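PDB 5L37: MSM0273 from Mycobacterium smegmatis, which assembles into a pentamer of the RMM bacterial microcompartment shell, where it probably caps the vertices of the polyhedral shell. Local coordinates for residues A4-N9 / E48-A53. Residues are numbered along the deposited sequence; the frame is centred on the assembly and turned at random.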
# COMPACT_ATOMS: atom_id res chain seq x y z
N ALA C 4 -14.22 10.21 4.44
CA ALA C 4 -13.49 11.35 4.97
C ALA C 4 -14.32 12.60 4.81
O ALA C 4 -15.34 12.58 4.09
CB ALA C 4 -12.18 11.51 4.23
N THR C 5 -13.89 13.66 5.48
CA THR C 5 -14.53 14.95 5.38
C THR C 5 -13.52 15.93 4.83
O THR C 5 -12.40 15.99 5.33
CB THR C 5 -15.05 15.44 6.77
OG1 THR C 5 -15.96 14.46 7.28
CG2 THR C 5 -15.76 16.79 6.65
N VAL C 6 -13.93 16.69 3.81
CA VAL C 6 -13.08 17.75 3.26
C VAL C 6 -12.95 18.90 4.26
O VAL C 6 -13.95 19.43 4.78
CB VAL C 6 -13.62 18.31 1.95
CG1 VAL C 6 -12.67 19.39 1.40
CG2 VAL C 6 -13.81 17.18 0.89
N THR C 7 -11.71 19.29 4.56
CA THR C 7 -11.51 20.33 5.57
C THR C 7 -10.91 21.58 4.97
O THR C 7 -11.00 22.68 5.55
CB THR C 7 -10.60 19.84 6.71
OG1 THR C 7 -9.38 19.33 6.15
CG2 THR C 7 -11.27 18.70 7.49
N GLY C 8 -10.34 21.47 3.78
CA GLY C 8 -9.77 22.67 3.16
C GLY C 8 -9.08 22.43 1.84
O GLY C 8 -9.02 21.30 1.36
N ASN C 9 -8.49 23.48 1.29
CA ASN C 9 -7.82 23.35 0.01
C ASN C 9 -6.34 23.50 0.28
O ASN C 9 -5.93 24.14 1.26
CB ASN C 9 -8.32 24.41 -0.99
CG ASN C 9 -8.44 23.86 -2.43
OD1 ASN C 9 -7.49 23.32 -3.01
ND2 ASN C 9 -9.64 23.99 -3.00
N GLU C 48 -17.81 18.62 3.09
CA GLU C 48 -18.46 17.52 2.41
C GLU C 48 -17.90 16.16 2.81
O GLU C 48 -16.70 15.99 3.03
CB GLU C 48 -18.29 17.68 0.90
CG GLU C 48 -19.01 16.66 0.08
CD GLU C 48 -18.92 17.00 -1.40
OE1 GLU C 48 -18.56 18.16 -1.74
OE2 GLU C 48 -19.19 16.10 -2.23
N HIS C 49 -18.78 15.18 2.94
CA HIS C 49 -18.35 13.84 3.24
C HIS C 49 -18.12 13.06 1.97
O HIS C 49 -19.02 12.95 1.14
CB HIS C 49 -19.40 13.14 4.11
CG HIS C 49 -19.71 13.90 5.35
ND1 HIS C 49 -18.81 14.05 6.37
CD2 HIS C 49 -20.83 14.58 5.72
CE1 HIS C 49 -19.34 14.81 7.31
NE2 HIS C 49 -20.57 15.13 6.95
N VAL C 50 -16.92 12.50 1.84
CA VAL C 50 -16.50 11.91 0.57
C VAL C 50 -15.91 10.52 0.79
O VAL C 50 -15.56 10.15 1.91
CB VAL C 50 -15.45 12.78 -0.16
CG1 VAL C 50 -16.06 14.14 -0.55
CG2 VAL C 50 -14.25 13.01 0.72
N LEU C 51 -15.78 9.78 -0.31
CA LEU C 51 -15.21 8.45 -0.35
C LEU C 51 -13.88 8.53 -1.10
O LEU C 51 -13.84 9.10 -2.18
CB LEU C 51 -16.18 7.52 -1.09
CG LEU C 51 -15.90 6.04 -1.10
CD1 LEU C 51 -15.90 5.56 0.41
CD2 LEU C 51 -16.97 5.37 -1.96
N ILE C 52 -12.81 8.01 -0.51
CA ILE C 52 -11.46 8.11 -1.07
C ILE C 52 -10.90 6.75 -1.40
O ILE C 52 -11.02 5.82 -0.57
CB ILE C 52 -10.52 8.81 -0.09
CG1 ILE C 52 -11.02 10.28 -0.02
CG2 ILE C 52 -9.06 8.74 -0.58
CD1 ILE C 52 -10.38 11.02 1.05
N ALA C 53 -10.26 6.64 -2.56
CA ALA C 53 -9.43 5.44 -2.87
C ALA C 53 -7.97 5.81 -2.85
O ALA C 53 -7.60 6.95 -3.20
CB ALA C 53 -9.80 4.88 -4.23
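Ala4 and Val50 form a hydrogen-bonded antiparallel pair: Val50 N reaches Ala4 O at 2.8 Å with an almost straight N-H...O angle of 173°, and Ala4 N gives its hydrogen to Val50 O at 2.9 Å. Two residues along, Val6 N donates to Glu48 O at 3.0 Å, so three backbone bonds hold the two segments together around the non-hydrogen-bonded pair Thr5 and His49. The side chains of this pair run alongside each other off the same face of the sheet. Thr5 OG1 meets ND1 of His49 at 3.0 Å, near the ring plane at its edge, in a hydrogen bond whose donor is open. A torsion common to both residues brings this about, since OG1 of Thr5 and CG of His49 (chi1 near -60° in each) stand opposite their own carbonyl carbon. Polar residues suit this more exposed face; His49 ND1 also makes a weak hydrogen bond with Glu30 OE2.

The other face is apolar. Here the methyl of Ala4 is small enough to let the end of Ile52 come over it, CB to CD1 3.7 Å, while branched Val6 and Val50 meet through CG2 and CG1 at 4.0 Å, filling the interior with compact side chains. Apart from this face, the carboxylate of Glu48 accepts a hydrogen bond from Gly45 N at OE1.

The short strand axes diverge by 115°, far from flat antiparallel pairing, which fits the strong coiling of a small OB-like barrel, the clan of the EutN/CcmL family. Strand 2-9 is flanked by 23-29, and a classic beta bulge at Thr7 and Gly8 faces Glu26; beyond Val50 and Ile52 lies Ile73 of strand 71-76, while Leu51 packs against Ile37 of a neighbouring subunit.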